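Local atomic coordinates of galactan 1,3-beta-galactosidase (Phanerochaete chrysosporium, PDB entry 7BYX), a protein that probably cleaves galactose units from the ends of beta-1,3-galactan chains with its family 43 glycosidase domain, and also carries a calcium-containing carbohydrate-binding module. Residues Leu186-Ile191 against Tyr240-Phe245; His353-Tyr358 against Asp422-Tyr427. The protein carries 1 engineered substitution. All coordinates share one frame; numbering follows the deposited sequence.

Contact 1 is a buried meeting of two sheets deep in the family 43 domain, where small residues, two amide side chains and a bridging water join strand 189-194 to strand 242-249. Contact 2 pairs neighbouring strands of one sheet in the carbohydrate-binding module, is only partly buried, and ends on a calcium ion. They share no secondary-structure element, and about 11 Å separates their nearest atoms. Backbone hydrogen bonding, absent across contact 1, carries contact 2, with aliphatic side chains on one face and a mixed set, including Tyr-358, Lys-423 and Ile-425, on the other. In contact 1 one amide belongs to a galactose-binding site and the other bridges two blades; in contact 2 polar side chains serve the metal and the chain terminus.

Contact 1. Residues Leu186-Ile191 against Tyr240-Phe245; sequences LAAPGI and YSQNAF. Engineered in segment 186-191: Ala-187 (natural residue Glu).
Gln-242 lays its side chain against the methyl group of Ala-188. A chi1 of -170° swings CG away from the backbone N, and the extended chain then carries CG, CD and NE2 past Ala-188 CB, NE2 at 3.7 Å. The amide is held by Trp-260 NE1 at OE1 and by Ser-203 OG at NE2. Gln-242 NE2 also lies 4.2 Å from CB of Ala-187, an engineered alanine in place of the natural glutamate. Gln-242 binds galactose in another structure of this protein, which places this end of the contact at the sugar site, empty of galactose in this model. Asn-243 follows, its ND2 donating to Ala-188 O over 2.8 Å in a nearly straight bond (164°). The acceptor lies close to the amide plane, while ND2 sits 23° off the carbonyl plane; Asp-246 OD2 also accepts from ND2, which fixes the flip of the amide. In the five-bladed beta-propeller of family 43, strands 189-194 and 242-249 belong to successive blades, and this side chain bridges them where the chain turns a corner at Ala-188. Cut back to an alanine, Asn-243 would probably leave both Ala-188 O and Asp-246 without this donor and open a gap between the blades. Backbone O of Asn-243 lies only 3.1 Å from Ala-188 CB and accepts from Arg-82. At Ala-244, which forms a classic beta bulge with Phe-245 opposite Met-256, the carbonyl O receives water 1 at 2.8 Å; the same water donates to Pro-189 O at 2.7 Å.

Contact 2. Residues His353-Tyr358 against Asp422-Tyr427; sequences HWVALY and DKIIVY. With CA (calcium ion), chain T.
Tyr-358 leans along strand 420-426 from Lys-423 to Ile-425. Its CB starts 3.3 Å from Lys-423 O and also touches CG of that lysine. CG, set anti to the carbonyl carbon (chi1 -78°), and CD1 skirt the same oxygen. Farther out, CE1 meets Ile-425 CD1 at 3.5 Å, the two side chains crossing at a slant, and CZ and OH stay against this methyl. The hydroxyl ends in a hydrogen bond with Asp-288 OD2, an oxygen that Tyr-427 OH also engages. Lys-423 CE lies over one face of the Tyr-358 ring; NZ, 5.4 Å from the ring centroid, adds at most a weak cation-pi attraction and is bonded to Ser-306 OG. The Tyr-427 ring takes Ile-425 CG2 over one face, near the rim, and Ala-356 CB at its edge, 4.0 Å from CE2. His-353 ND1 donates in its ring plane to a lone pair of the C-terminal carboxylate atom Tyr-427 O, 2.9 Å away, while NE2 is bonded to Gly-350 O. Backbone bonds run from Tyr-427 N to Trp-354 O, both ways between Ala-356 and Ile-425, and on to a classic beta bulge in which Asp-422 and Lys-423 face Tyr-358. There Asp-422 N reaches Tyr-358 O at 2.7 Å, and the same aspartate binds calcium through OD1 (2.3 Å) and O (2.7 Å), alongside Glu-308, Glu-310, Ser-327 and Lys-330. In this beta-sandwich module segments 353-358 and 422-426 run antiparallel at 162°, and their strands lie between 305-308 and 392-401; Leu-357 and Ile-424, side by side on the face opposite Tyr-358 and Ile-425, pack on Phe-410 of strand 404-410 in the opposing sheet.

Contact 1. Residues Leu186-Ile191 against Tyr240-Phe245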
ATOM      1  N   LEU A 186      -0.803 -16.826  -5.683  1.00 24.77           N
ATOM      2  CA  LEU A 186      -1.208 -15.650  -4.931  1.00 23.21           C
ATOM      3  C   LEU A 186      -0.110 -15.194  -3.980  1.00 25.81           C
ATOM      4  O   LEU A 186       0.653 -16.002  -3.443  1.00 23.74           O
ATOM      5  CB  LEU A 186      -2.488 -15.927  -4.145  1.00 25.01           C
ATOM      6  CG  LEU A 186      -3.680 -16.145  -5.071  1.00 28.98           C
ATOM      7  CD1 LEU A 186      -4.937 -16.357  -4.241  1.00 29.84           C
ATOM      8  CD2 LEU A 186      -3.808 -14.946  -6.013  1.00 19.49           C
ATOM      9  N   ALA A 187      -0.049 -13.883  -3.758  1.00 22.71           N
ATOM     10  CA  ALA A 187       0.883 -13.289  -2.803  1.00 27.02           C
ATOM     11  C   ALA A 187       0.148 -12.213  -2.012  1.00 23.92           C
ATOM     12  O   ALA A 187      -1.036 -11.942  -2.240  1.00 26.23           O
ATOM     13  CB  ALA A 187       2.116 -12.712  -3.504  1.00 20.97           C
ATOM     14  N   ALA A 188       0.857 -11.622  -1.055  1.00 23.53           N
ATOM     15  CA  ALA A 188       0.402 -10.487  -0.255  1.00 24.15           C
ATOM     16  C   ALA A 188      -1.050 -10.630   0.237  1.00 21.42           C
ATOM     17  O   ALA A 188      -1.867  -9.741   0.008  1.00 21.57           O
ATOM     18  CB  ALA A 188       0.579  -9.189  -1.038  1.00 25.66           C
ATOM     19  N   PRO A 189      -1.380 -11.724   0.930  1.00 22.96           N
ATOM     20  CA  PRO A 189      -2.783 -11.947   1.313  1.00 20.97           C
ATOM     21  C   PRO A 189      -3.244 -11.089   2.479  1.00 19.21           C
ATOM     22  O   PRO A 189      -2.459 -10.582   3.281  1.00 22.18           O
ATOM     23  CB  PRO A 189      -2.812 -13.427   1.709  1.00 17.91           C
ATOM     24  CG  PRO A 189      -1.424 -13.709   2.164  1.00 21.15           C
ATOM     25  CD  PRO A 189      -0.516 -12.851   1.338  1.00 19.44           C
ATOM     26  N   GLY A 190      -4.562 -10.963   2.570  1.00 17.90           N
ATOM     27  CA  GLY A 190      -5.229 -10.439   3.748  1.00 20.97           C
ATOM     28  C   GLY A 190      -6.667 -10.898   3.686  1.00 23.52           C
ATOM     29  O   GLY A 190      -7.192 -11.177   2.603  1.00 20.33           O
ATOM     30  N   ILE A 191      -7.302 -11.004   4.854  1.00 19.06           N
ATOM     31  CA  ILE A 191      -8.698 -11.424   4.913  1.00 16.63           C
ATOM     32  C   ILE A 191      -9.498 -10.448   5.758  1.00 18.00           C
ATOM     33  O   ILE A 191      -9.080 -10.077   6.859  1.00 23.30           O
ATOM     34  CB  ILE A 191      -8.864 -12.859   5.447  1.00 20.59           C
ATOM     35  CG1 ILE A 191      -8.519 -13.880   4.350  1.00 21.63           C
ATOM     36  CG2 ILE A 191     -10.312 -13.083   5.891  1.00 20.10           C
ATOM     37  CD1 ILE A 191      -8.586 -15.351   4.827  1.00 20.45           C
ATOM     38  N   TYR A 240      -1.185   1.088  -9.031  1.00 21.00           N
ATOM     39  CA  TYR A 240       0.238   0.888  -8.735  1.00 17.42           C
ATOM     40  C   TYR A 240       0.473   0.677  -7.234  1.00 20.14           C
ATOM     41  O   TYR A 240       1.003   1.542  -6.535  1.00 19.23           O
ATOM     42  CB  TYR A 240       1.094   2.063  -9.237  1.00 21.92           C
ATOM     43  CG  TYR A 240       2.554   1.707  -9.524  1.00 24.42           C
ATOM     44  CD1 TYR A 240       3.302   0.925  -8.641  1.00 24.62           C
ATOM     45  CD2 TYR A 240       3.171   2.126 -10.687  1.00 23.43           C
ATOM     46  CE1 TYR A 240       4.609   0.598  -8.905  1.00 23.19           C
ATOM     47  CE2 TYR A 240       4.481   1.799 -10.954  1.00 24.21           C
ATOM     48  CZ  TYR A 240       5.197   1.048 -10.068  1.00 22.56           C
ATOM     49  OH  TYR A 240       6.501   0.744 -10.369  1.00 25.71           O
ATOM     50  N   SER A 241       0.088  -0.499  -6.754  1.00 19.28           N
ATOM     51  CA  SER A 241       0.356  -0.853  -5.361  1.00 19.50           C
ATOM     52  C   SER A 241       0.280  -2.371  -5.215  1.00 22.63           C
ATOM     53  O   SER A 241      -0.056  -3.092  -6.161  1.00 18.63           O
ATOM     54  CB  SER A 241      -0.600  -0.140  -4.391  1.00 17.43           C
ATOM     55  OG  SER A 241      -1.923  -0.595  -4.523  1.00 17.72           O
ATOM     56  N   GLN A 242       0.636  -2.850  -4.021  1.00 20.48           N
ATOM     57  CA  GLN A 242       0.480  -4.257  -3.660  1.00 23.79           C
ATOM     58  C   GLN A 242      -0.110  -4.335  -2.259  1.00 20.22           C
ATOM     59  O   GLN A 242       0.314  -3.599  -1.363  1.00 18.14           O
ATOM     60  CB  GLN A 242       1.809  -5.028  -3.711  1.00 21.64           C
ATOM     61  CG  GLN A 242       1.640  -6.562  -3.564  1.00 18.69           C
ATOM     62  CD  GLN A 242       2.991  -7.311  -3.474  1.00 24.14           C
ATOM     63  OE1 GLN A 242       4.016  -6.742  -3.072  1.00 21.08           O
ATOM     64  NE2 GLN A 242       2.983  -8.595  -3.847  1.00 18.50           N
ATOM     65  N   ASN A 243      -1.089  -5.222  -2.089  1.00 13.24           N
ATOM     66  CA  ASN A 243      -1.776  -5.382  -0.814  1.00 15.05           C
ATOM     67  C   ASN A 243      -0.790  -5.616   0.329  1.00 18.44           C
ATOM     68  O   ASN A 243       0.227  -6.300   0.166  1.00 19.74           O
ATOM     69  CB  ASN A 243      -2.747  -6.559  -0.918  1.00 16.79           C
ATOM     70  CG  ASN A 243      -3.691  -6.653   0.271  1.00 17.21           C
ATOM     71  OD1 ASN A 243      -4.329  -5.673   0.661  1.00 15.27           O
ATOM     72  ND2 ASN A 243      -3.775  -7.843   0.861  1.00 19.65           N
ATOM     73  N   ALA A 244      -1.108  -5.060   1.500  1.00 16.36           N
ATOM     74  CA  ALA A 244      -0.310  -5.304   2.708  1.00 20.05           C
ATOM     75  C   ALA A 244      -1.196  -5.695   3.884  1.00 18.44           C
ATOM     76  O   ALA A 244      -0.932  -6.687   4.574  1.00 18.99           O
ATOM     77  CB  ALA A 244       0.517  -4.066   3.093  1.00 16.92           C
ATOM     78  N   PHE A 245      -2.243  -4.911   4.123  1.00 14.64           N
ATOM     79  CA  PHE A 245      -3.154  -5.140   5.238  1.00 18.96           C
ATOM     80  C   PHE A 245      -4.516  -4.564   4.893  1.00 20.95           C
ATOM     81  O   PHE A 245      -4.621  -3.459   4.347  1.00 19.10           O
ATOM     82  CB  PHE A 245      -2.663  -4.502   6.541  1.00 12.80           C
ATOM     83  CG  PHE A 245      -3.296  -5.067   7.780  1.00 13.21           C
ATOM     84  CD1 PHE A 245      -2.739  -6.167   8.423  1.00 17.12           C
ATOM     85  CD2 PHE A 245      -4.427  -4.482   8.330  1.00 12.80           C
ATOM     86  CE1 PHE A 245      -3.321  -6.700   9.600  1.00 15.93           C
ATOM     87  CE2 PHE A 245      -5.006  -4.992   9.502  1.00 13.91           C
ATOM     88  CZ  PHE A 245      -4.455  -6.113  10.132  1.00 16.32           C
TER
HETATM   89  O   HOH W   1      -2.512  -8.885   5.437  1.00 16.84           O

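Contact 2. Residues His353-Tyr358 against Asp422-Tyr427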
ATOM      1  N   HIS A 353      -2.178  23.422  -0.745  1.00 35.89           N
ATOM      2  CA  HIS A 353      -3.213  22.595  -1.351  1.00 27.48           C
ATOM      3  C   HIS A 353      -2.587  21.359  -1.965  1.00 29.71           C
ATOM      4  O   HIS A 353      -1.590  21.459  -2.689  1.00 23.89           O
ATOM      5  CB  HIS A 353      -3.985  23.374  -2.421  1.00 23.43           C
ATOM      6  CG  HIS A 353      -4.858  24.445  -1.854  1.00 28.85           C
ATOM      7  ND1 HIS A 353      -6.135  24.197  -1.395  1.00 29.08           N
ATOM      8  CD2 HIS A 353      -4.628  25.763  -1.643  1.00 33.05           C
ATOM      9  CE1 HIS A 353      -6.660  25.318  -0.934  1.00 30.92           C
ATOM     10  NE2 HIS A 353      -5.767  26.283  -1.073  1.00 38.31           N
ATOM     11  N   TRP A 354      -3.176  20.202  -1.678  1.00 26.78           N
ATOM     12  CA  TRP A 354      -2.782  18.988  -2.370  1.00 19.48           C
ATOM     13  C   TRP A 354      -3.303  19.023  -3.796  1.00 19.10           C
ATOM     14  O   TRP A 354      -4.433  19.434  -4.045  1.00 25.28           O
ATOM     15  CB  TRP A 354      -3.325  17.760  -1.643  1.00 23.89           C
ATOM     16  CG  TRP A 354      -2.505  17.372  -0.451  1.00 23.97           C
ATOM     17  CD1 TRP A 354      -2.856  17.504   0.866  1.00 20.61           C
ATOM     18  CD2 TRP A 354      -1.186  16.810  -0.466  1.00 15.78           C
ATOM     19  NE1 TRP A 354      -1.846  17.032   1.668  1.00 23.34           N
ATOM     20  CE2 TRP A 354      -0.805  16.612   0.879  1.00 22.75           C
ATOM     21  CE3 TRP A 354      -0.298  16.445  -1.483  1.00 17.34           C
ATOM     22  CZ2 TRP A 354       0.432  16.071   1.236  1.00 20.67           C
ATOM     23  CZ3 TRP A 354       0.921  15.901  -1.133  1.00 22.23           C
ATOM     24  CH2 TRP A 354       1.282  15.726   0.220  1.00 25.97           C
ATOM     25  N   VAL A 355      -2.468  18.608  -4.744  1.00 18.19           N
ATOM     26  CA  VAL A 355      -2.852  18.567  -6.147  1.00 20.77           C
ATOM     27  C   VAL A 355      -2.509  17.180  -6.666  1.00 25.14           C
ATOM     28  O   VAL A 355      -1.360  16.734  -6.543  1.00 25.91           O
ATOM     29  CB  VAL A 355      -2.148  19.648  -6.994  1.00 19.84           C
ATOM     30  CG1 VAL A 355      -2.696  19.640  -8.410  1.00 19.11           C
ATOM     31  CG2 VAL A 355      -2.298  21.026  -6.372  1.00 19.09           C
ATOM     32  N   ALA A 356      -3.489  16.497  -7.240  1.00 18.50           N
ATOM     33  CA  ALA A 356      -3.245  15.198  -7.833  1.00 21.31           C
ATOM     34  C   ALA A 356      -2.945  15.366  -9.322  1.00 21.11           C
ATOM     35  O   ALA A 356      -3.681  16.041 -10.044  1.00 20.76           O
ATOM     36  CB  ALA A 356      -4.440  14.273  -7.598  1.00 19.98           C
ATOM     37  N   LEU A 357      -1.849  14.765  -9.765  1.00 23.58           N
ATOM     38  CA  LEU A 357      -1.420  14.790 -11.163  1.00 19.88           C
ATOM     39  C   LEU A 357      -1.815  13.460 -11.792  1.00 15.65           C
ATOM     40  O   LEU A 357      -1.289  12.417 -11.408  1.00 18.71           O
ATOM     41  CB  LEU A 357       0.095  15.003 -11.252  1.00 20.25           C
ATOM     42  CG  LEU A 357       0.699  16.417 -11.252  1.00 25.22           C
ATOM     43  CD1 LEU A 357      -0.069  17.354 -10.330  1.00 25.46           C
ATOM     44  CD2 LEU A 357       2.215  16.439 -10.941  1.00 18.04           C
ATOM     45  N   TYR A 358      -2.750  13.496 -12.736  1.00 20.27           N
ATOM     46  CA  TYR A 358      -3.195  12.318 -13.475  1.00 18.96           C
ATOM     47  C   TYR A 358      -2.387  12.207 -14.770  1.00 20.40           C
ATOM     48  O   TYR A 358      -2.393  13.131 -15.584  1.00 20.35           O
ATOM     49  CB  TYR A 358      -4.698  12.406 -13.769  1.00 19.97           C
ATOM     50  CG  TYR A 358      -5.532  12.064 -12.561  1.00 18.58           C
ATOM     51  CD1 TYR A 358      -5.567  12.914 -11.461  1.00 20.76           C
ATOM     52  CD2 TYR A 358      -6.241  10.876 -12.494  1.00 19.78           C
ATOM     53  CE1 TYR A 358      -6.287  12.607 -10.345  1.00 20.72           C
ATOM     54  CE2 TYR A 358      -6.974  10.561 -11.382  1.00 21.54           C
ATOM     55  CZ  TYR A 358      -6.982  11.435 -10.303  1.00 22.45           C
ATOM     56  OH  TYR A 358      -7.687  11.146  -9.174  1.00 19.86           O
ATOM     57  N   ASP A 422      -2.775  14.118 -18.110  1.00 23.14           N
ATOM     58  CA  ASP A 422      -4.185  13.962 -18.468  1.00 18.71           C
ATOM     59  C   ASP A 422      -5.011  15.115 -17.920  1.00 17.68           C
ATOM     60  O   ASP A 422      -5.680  15.831 -18.672  1.00 19.95           O
ATOM     61  CB  ASP A 422      -4.704  12.625 -17.926  1.00 19.47           C
ATOM     62  CG  ASP A 422      -6.182  12.380 -18.242  1.00 24.03           C
ATOM     63  OD1 ASP A 422      -6.807  13.197 -18.949  1.00 22.53           O
ATOM     64  OD2 ASP A 422      -6.727  11.353 -17.778  1.00 26.94           O
ATOM     65  N   LYS A 423      -4.968  15.295 -16.609  1.00 18.28           N
ATOM     66  CA  LYS A 423      -5.653  16.372 -15.915  1.00 19.11           C
ATOM     67  C   LYS A 423      -5.023  16.472 -14.538  1.00 23.12           C
ATOM     68  O   LYS A 423      -4.152  15.672 -14.173  1.00 19.62           O
ATOM     69  CB  LYS A 423      -7.158  16.113 -15.824  1.00 20.12           C
ATOM     70  CG  LYS A 423      -7.529  14.899 -14.956  1.00 21.84           C
ATOM     71  CD  LYS A 423      -8.933  15.056 -14.403  1.00 24.42           C
ATOM     72  CE  LYS A 423      -9.441  13.799 -13.716  1.00 24.19           C
ATOM     73  NZ  LYS A 423     -10.767  14.127 -13.081  1.00 32.31           N
ATOM     74  N   ILE A 424      -5.468  17.470 -13.781  1.00 20.25           N
ATOM     75  CA  ILE A 424      -5.087  17.660 -12.392  1.00 21.67           C
ATOM     76  C   ILE A 424      -6.361  17.920 -11.600  1.00 24.95           C
ATOM     77  O   ILE A 424      -7.384  18.369 -12.137  1.00 22.31           O
ATOM     78  CB  ILE A 424      -4.083  18.829 -12.179  1.00 22.40           C
ATOM     79  CG1 ILE A 424      -4.739  20.178 -12.482  1.00 21.13           C
ATOM     80  CG2 ILE A 424      -2.809  18.657 -13.014  1.00 15.56           C
ATOM     81  CD1 ILE A 424      -3.939  21.354 -11.995  1.00 18.11           C
ATOM     82  N   ILE A 425      -6.290  17.624 -10.304  1.00 21.18           N
ATOM     83  CA  ILE A 425      -7.370  17.922  -9.376  1.00 22.85           C
ATOM     84  C   ILE A 425      -6.778  18.685  -8.205  1.00 21.70           C
ATOM     85  O   ILE A 425      -5.836  18.206  -7.558  1.00 19.52           O
ATOM     86  CB  ILE A 425      -8.089  16.657  -8.884  1.00 23.28           C
ATOM     87  CG1 ILE A 425      -8.426  15.737 -10.060  1.00 22.19           C
ATOM     88  CG2 ILE A 425      -9.335  17.050  -8.098  1.00 18.06           C
ATOM     89  CD1 ILE A 425      -9.181  14.476  -9.641  1.00 20.64           C
ATOM     90  N   VAL A 426      -7.325  19.859  -7.933  1.00 19.82           N
ATOM     91  CA  VAL A 426      -6.868  20.719  -6.854  1.00 22.36           C
ATOM     92  C   VAL A 426      -7.802  20.508  -5.675  1.00 24.31           C
ATOM     93  O   VAL A 426      -9.010  20.752  -5.787  1.00 24.05           O
ATOM     94  CB  VAL A 426      -6.840  22.197  -7.282  1.00 22.45           C
ATOM     95  CG1 VAL A 426      -6.364  23.069  -6.135  1.00 24.01           C
ATOM     96  CG2 VAL A 426      -5.953  22.386  -8.485  1.00 17.63           C
ATOM     97  N   TYR A 427      -7.248  20.043  -4.551  1.00 21.07           N
ATOM     98  CA  TYR A 427      -8.048  19.720  -3.376  1.00 24.22           C
ATOM     99  C   TYR A 427      -7.940  20.795  -2.318  1.00 29.93           C
ATOM    100  O   TYR A 427      -7.001  21.589  -2.300  1.00 35.23           O
ATOM    101  CB  TYR A 427      -7.622  18.389  -2.763  1.00 23.16           C
ATOM    102  CG  TYR A 427      -7.989  17.207  -3.593  1.00 22.48           C
ATOM    103  CD1 TYR A 427      -9.246  16.628  -3.484  1.00 22.01           C
ATOM    104  CD2 TYR A 427      -7.076  16.662  -4.498  1.00 18.70           C
ATOM    105  CE1 TYR A 427      -9.592  15.527  -4.261  1.00 23.07           C
ATOM    106  CE2 TYR A 427      -7.403  15.567  -5.257  1.00 20.21           C
ATOM    107  CZ  TYR A 427      -8.666  15.006  -5.136  1.00 20.07           C
ATOM    108  OH  TYR A 427      -8.995  13.927  -5.900  1.00 24.38           O
ATOM    109  OXT TYR A 427      -8.786  20.861  -1.430  1.00 38.74           O
TER
HETATM  110 CA    CA T 501      -7.642  14.946 -20.233  1.00 18.25          CA
HETATM  111  O   HOH W   2      -5.578  20.304  -0.274  1.00 30.34           O